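Local structure of DPS family protein (Vibrio cholerae O1 biovar El Tor, 3IQ1) at residues B[57-60]-B[61-65]; B[148-151]-B[152-156]. The protein belongs to the Dps family of ferritin-like dodecamers and probably binds iron and oxidises it from the ferrous to the ferric state. All coordinates share one frame; numbering follows the deposited sequence.

Interaction 1: B[57-60]-B[61-65]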
loop_
_atom_site.group_PDB
_atom_site.type_symbol
_atom_site.label_atom_id
_atom_site.label_comp_id
_atom_site.label_asym_id
_atom_site.label_seq_id
_atom_site.Cartn_x
_atom_site.Cartn_y
_atom_site.Cartn_z
ATOM N N GLU B 57 -10.020 -20.267 -11.696
ATOM C CA GLU B 57 -10.306 -19.429 -10.539
ATOM C C GLU B 57 -10.568 -17.963 -10.918
ATOM O O GLU B 57 -11.510 -17.347 -10.411
ATOM C CB GLU B 57 -9.190 -19.547 -9.489
ATOM C CG GLU B 57 -9.412 -18.723 -8.274
ATOM C CD GLU B 57 -8.255 -18.797 -7.275
ATOM O OE1 GLU B 57 -7.073 -18.794 -7.689
ATOM O OE2 GLU B 57 -8.544 -18.735 -6.080
ATOM N N GLU B 58 -9.764 -17.405 -11.820
ATOM C CA GLU B 58 -10.013 -16.053 -12.311
ATOM C C GLU B 58 -11.421 -15.956 -12.893
ATOM O O GLU B 58 -12.158 -15.011 -12.617
ATOM C CB GLU B 58 -8.966 -15.713 -13.365
ATOM C CG GLU B 58 -9.146 -14.404 -13.969
ATOM C CD GLU B 58 -8.181 -14.156 -15.113
ATOM O OE1 GLU B 58 -7.197 -14.898 -15.226
ATOM O OE2 GLU B 58 -8.410 -13.181 -15.848
ATOM N N ILE B 59 -11.768 -16.939 -13.692
ATOM C CA ILE B 59 -13.041 -16.947 -14.403
ATOM C C ILE B 59 -14.225 -17.074 -13.432
ATOM O O ILE B 59 -15.157 -16.264 -13.500
ATOM C CB ILE B 59 -13.077 -17.987 -15.491
ATOM C CG1 ILE B 59 -12.108 -17.495 -16.608
ATOM C CG2 ILE B 59 -14.518 -18.176 -15.965
ATOM C CD1 ILE B 59 -11.858 -18.456 -17.722
ATOM N N TYR B 60 -14.180 -18.035 -12.497
ATOM C CA TYR B 60 -15.295 -18.126 -11.548
ATOM C C TYR B 60 -15.403 -16.961 -10.544
ATOM O O TYR B 60 -16.516 -16.615 -10.116
ATOM C CB TYR B 60 -15.398 -19.488 -10.855
ATOM C CG TYR B 60 -14.390 -19.861 -9.805
ATOM C CD1 TYR B 60 -13.628 -20.984 -9.960
ATOM C CD2 TYR B 60 -14.284 -19.157 -8.637
ATOM C CE1 TYR B 60 -12.744 -21.372 -8.990
ATOM C CE2 TYR B 60 -13.391 -19.538 -7.633
ATOM C CZ TYR B 60 -12.649 -20.656 -7.820
ATOM O OH TYR B 60 -11.764 -21.060 -6.818
ATOM N N THR B 61 -14.285 -16.297 -10.250
ATOM C CA THR B 61 -14.262 -15.120 -9.396
ATOM C C THR B 61 -15.041 -13.983 -10.082
ATOM O O THR B 61 -15.825 -13.272 -9.432
ATOM C CB THR B 61 -12.818 -14.740 -9.069
ATOM O OG1 THR B 61 -12.243 -15.802 -8.293
ATOM C CG2 THR B 61 -12.777 -13.484 -8.237
ATOM N N ASP B 62 -14.787 -13.799 -11.367
ATOM C CA ASP B 62 -15.469 -12.773 -12.185
ATOM C C ASP B 62 -16.975 -13.149 -12.313
ATOM O O ASP B 62 -17.850 -12.295 -12.193
ATOM C CB ASP B 62 -14.769 -12.632 -13.545
ATOM C CG ASP B 62 -13.424 -11.865 -13.469
ATOM O OD1 ASP B 62 -13.219 -11.092 -12.474
ATOM O OD2 ASP B 62 -12.561 -11.993 -14.388
ATOM N N LEU B 63 -17.298 -14.445 -12.482
ATOM C CA LEU B 63 -18.714 -14.854 -12.519
ATOM C C LEU B 63 -19.445 -14.547 -11.224
ATOM O O LEU B 63 -20.611 -14.134 -11.237
ATOM C CB LEU B 63 -18.842 -16.352 -12.834
ATOM C CG LEU B 63 -18.456 -16.934 -14.215
ATOM C CD1 LEU B 63 -18.541 -18.463 -14.259
ATOM C CD2 LEU B 63 -19.361 -16.289 -15.319
ATOM N N GLN B 64 -18.732 -14.712 -10.100
ATOM C CA GLN B 64 -19.318 -14.502 -8.788
ATOM C C GLN B 64 -19.667 -13.026 -8.631
ATOM O O GLN B 64 -20.760 -12.716 -8.129
ATOM C CB GLN B 64 -18.381 -14.935 -7.673
ATOM C CG GLN B 64 -19.042 -14.723 -6.325
ATOM C CD GLN B 64 -19.670 -15.990 -5.819
ATOM O OE1 GLN B 64 -20.322 -16.735 -6.552
ATOM N NE2 GLN B 64 -19.438 -16.272 -4.541
ATOM N N LEU B 65 -18.788 -12.154 -9.104
ATOM C CA LEU B 65 -19.075 -10.703 -9.089
ATOM C C LEU B 65 -20.386 -10.423 -9.847
ATOM O O LEU B 65 -21.233 -9.646 -9.395
ATOM C CB LEU B 65 -17.926 -9.852 -9.700
ATOM C CG LEU B 65 -16.600 -9.842 -8.900
ATOM C CD1 LEU B 65 -15.451 -9.121 -9.612
ATOM C CD2 LEU B 65 -16.836 -9.199 -7.572
HETATM O O HOH W 1 -11.211 -12.677 -11.478
HETATM O O HOH W 2 -10.081 -10.967 -14.526
#
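Asp62 and Glu58, one helical turn apart, share two waters on the solvent-exposed side of helix 49-76. From CB, which packs on the carbonyls of Glu58 and Ile59, the Asp62 side chain turns back beside its own N (chi1 -75°), setting CG 3.5 Å from Glu58 O. At the tip the two oxygens part: OD1 takes a weak bond from water 1, which also donates to Glu58 O, and OD2 accepts from water 2 at 2.7 Å. Water 2 donates in turn to Glu58 OE2, bridging carboxylate oxygens 4.6 Å apart (Glu58 OE2 to Asp62 OD2) and probably easing their repulsion. Glu58 OE1 has a salt bridge to Lys55, which would offset part of the negative charge. One residue back, Glu57 O is gripped twice: Thr61 N arrives at 3.0 Å, and Thr61 OG1 at 2.7 Å from the opposite face of the carbonyl plane. The hydroxyl donor stands 36° out of that plane. The Tyr60 ring, with CG held between N and carbonyl carbon (chi1 73°), lays one face over Glu57 CA and meets His41 of helix 13-43 edge-to-face. On the buried side Ile59 CG2 approaches Leu63 CD1 at 4.4 Å, and both residues touch helix 103-131. This is an amphipathic helix of the ferritin-like four-helix bundle, with carboxylates on the solvent side and Ile59, Tyr60 and Leu63 turned into the bundle.

Interaction 2: B[148-151]-B[152-156]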
loop_
_atom_site.group_PDB
_atom_site.type_symbol
_atom_site.label_atom_id
_atom_site.label_comp_id
_atom_site.label_asym_id
_atom_site.label_seq_id
_atom_site.Cartn_x
_atom_site.Cartn_y
_atom_site.Cartn_z
ATOM N N GLU B 148 -17.625 -11.141 -24.457
ATOM C CA GLU B 148 -17.157 -11.255 -25.842
ATOM C C GLU B 148 -15.624 -11.336 -25.889
ATOM O O GLU B 148 -15.086 -12.196 -26.557
ATOM C CB GLU B 148 -17.664 -10.111 -26.707
ATOM C CG GLU B 148 -19.163 -10.170 -26.978
ATOM C CD GLU B 148 -19.722 -8.996 -27.726
ATOM O OE1 GLU B 148 -19.096 -7.901 -27.701
ATOM O OE2 GLU B 148 -20.830 -9.111 -28.320
ATOM N N LYS B 149 -14.956 -10.488 -25.122
ATOM C CA LYS B 149 -13.504 -10.466 -25.043
ATOM C C LYS B 149 -13.030 -11.835 -24.547
ATOM O O LYS B 149 -12.100 -12.429 -25.113
ATOM C CB LYS B 149 -13.002 -9.329 -24.138
ATOM C CG LYS B 149 -11.514 -9.287 -24.101
ATOM C CD LYS B 149 -11.017 -8.333 -23.058
ATOM C CE LYS B 149 -9.535 -8.454 -22.902
ATOM N NZ LYS B 149 -8.991 -7.375 -21.942
ATOM N N LEU B 150 -13.672 -12.345 -23.503
ATOM C CA LEU B 150 -13.244 -13.607 -22.925
ATOM C C LEU B 150 -13.430 -14.726 -23.909
ATOM O O LEU B 150 -12.566 -15.613 -24.036
ATOM C CB LEU B 150 -13.993 -13.896 -21.635
ATOM C CG LEU B 150 -13.566 -15.146 -20.844
ATOM C CD1 LEU B 150 -12.012 -15.286 -20.661
ATOM C CD2 LEU B 150 -14.281 -15.182 -19.467
ATOM N N VAL B 151 -14.559 -14.709 -24.613
ATOM C CA VAL B 151 -14.801 -15.749 -25.613
ATOM C C VAL B 151 -13.712 -15.738 -26.695
ATOM O O VAL B 151 -13.255 -16.818 -27.146
ATOM C CB VAL B 151 -16.239 -15.666 -26.151
ATOM C CG1 VAL B 151 -16.438 -16.559 -27.444
ATOM C CG2 VAL B 151 -17.226 -16.104 -25.064
ATOM N N TRP B 152 -13.274 -14.567 -27.146
ATOM C CA TRP B 152 -12.127 -14.475 -28.048
ATOM C C TRP B 152 -10.896 -15.201 -27.475
ATOM O O TRP B 152 -10.311 -16.082 -28.119
ATOM C CB TRP B 152 -11.819 -13.011 -28.408
ATOM C CG TRP B 152 -10.344 -12.802 -28.727
ATOM C CD1 TRP B 152 -9.623 -13.424 -29.715
ATOM C CD2 TRP B 152 -9.401 -12.006 -27.999
ATOM N NE1 TRP B 152 -8.314 -13.094 -29.621
ATOM C CE2 TRP B 152 -8.133 -12.208 -28.603
ATOM C CE3 TRP B 152 -9.495 -11.126 -26.921
ATOM C CZ2 TRP B 152 -7.005 -11.581 -28.165
ATOM C CZ3 TRP B 152 -8.360 -10.495 -26.482
ATOM C CH2 TRP B 152 -7.111 -10.740 -27.109
HETATM N N MSE B 153 -10.556 -14.911 -26.235
HETATM C CA MSE B 153 -9.383 -15.514 -25.612
HETATM C C MSE B 153 -9.486 -17.037 -25.450
HETATM O O MSE B 153 -8.511 -17.753 -25.714
HETATM C CB MSE B 153 -9.105 -14.835 -24.270
HETATM C CG MSE B 153 -8.915 -13.370 -24.359
HETATM SE SE MSE B 153 -8.456 -12.630 -22.608
HETATM C CE MSE B 153 -10.036 -12.966 -21.782
ATOM N N LEU B 154 -10.618 -17.524 -24.949
ATOM C CA LEU B 154 -10.819 -18.944 -24.770
ATOM C C LEU B 154 -10.681 -19.657 -26.114
ATOM O O LEU B 154 -10.029 -20.704 -26.222
ATOM C CB LEU B 154 -12.220 -19.176 -24.210
ATOM C CG LEU B 154 -12.477 -18.642 -22.810
ATOM C CD1 LEU B 154 -13.964 -18.889 -22.428
ATOM C CD2 LEU B 154 -11.532 -19.236 -21.762
ATOM N N ASN B 155 -11.341 -19.135 -27.142
ATOM C CA ASN B 155 -11.240 -19.727 -28.514
ATOM C C ASN B 155 -9.815 -19.661 -29.081
ATOM O O ASN B 155 -9.388 -20.583 -29.780
ATOM C CB ASN B 155 -12.199 -19.052 -29.472
ATOM C CG ASN B 155 -13.581 -19.676 -29.438
ATOM O OD1 ASN B 155 -13.805 -20.862 -29.846
ATOM N ND2 ASN B 155 -14.548 -18.894 -28.974
ATOM N N ALA B 156 -9.069 -18.619 -28.720
ATOM C CA ALA B 156 -7.663 -18.496 -29.141
ATOM C C ALA B 156 -6.868 -19.665 -28.553
ATOM O O ALA B 156 -6.100 -20.288 -29.261
ATOM C CB ALA B 156 -7.020 -17.088 -28.743
#
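Leu150 meets Met153 and Leu154 at the tight end of this helical turn. With CG anti to N (chi1 -175°) and chi2 near 47°, its CD1 extends toward both residues. Leu150 and Met153, a selenomethionine, cross at about a right angle; the modelled 3.2 Å between Leu150 CD1 and Met153 CE is doubtful. Leu154 CG is 4.0 Å from Leu150 CD1, and Leu154 N donates to Leu150 O at 2.9 Å. Helix 103-131 covers this apolar side, with Phe114 against Leu150 and Val151, and Met107 and Val111 against Leu154.

Lys149 runs beside Trp152. The lysine chain is extended, and its CG meets the indole in plane at the edge, 3.9 Å from Trp152 CE3, while Met153 CG lies over one face of the same ring. The contact loosens toward the far end of the lysine, where Lys149 CE stays 4.3 Å from Met153 SE. Lys149 is partly exposed, and its ammonium is held beyond this helix, in a salt bridge with Glu72 of a neighbouring subunit. Val151 and Asn155 lie alongside each other, near Leu8 of that subunit. Val151 O accepts Asn155 N and, from the opposite face of its plane, Asn155 ND2 at 3.1 Å; the Asn155 amide folds back onto the preceding turn, so its ND2 comes in 46° out of the carbonyl plane and also lies 3.4 Å from Val151 CG1. The arrangement is that of the last bundle helix of a ferritin-like subunit, 134-158, packing on helix 103-131 with one flank and on neighbouring subunits of the dodecamer with others.

Interactions 1 and 2 sit on different helices of the same bundle, their centres about 15 Å apart, and meet through aliphatic side chains. Ile59 is the point of contact: its CD1 lies 4.1 Å from Leu154 CD2, and its CG1 4.3 Å from Leu150 CD2. Helix 103-131 backs both, with Phe114 touching Leu63 as well as Leu150 and Val151, so the inward flanks of 57-65 and 148-156 belong to one hydrophobic interior. They differ in their share of the dodecamer's interfaces: 57-65 touches one neighbouring subunit through Gln64 alone, whereas 148-156 packs broadly on two others.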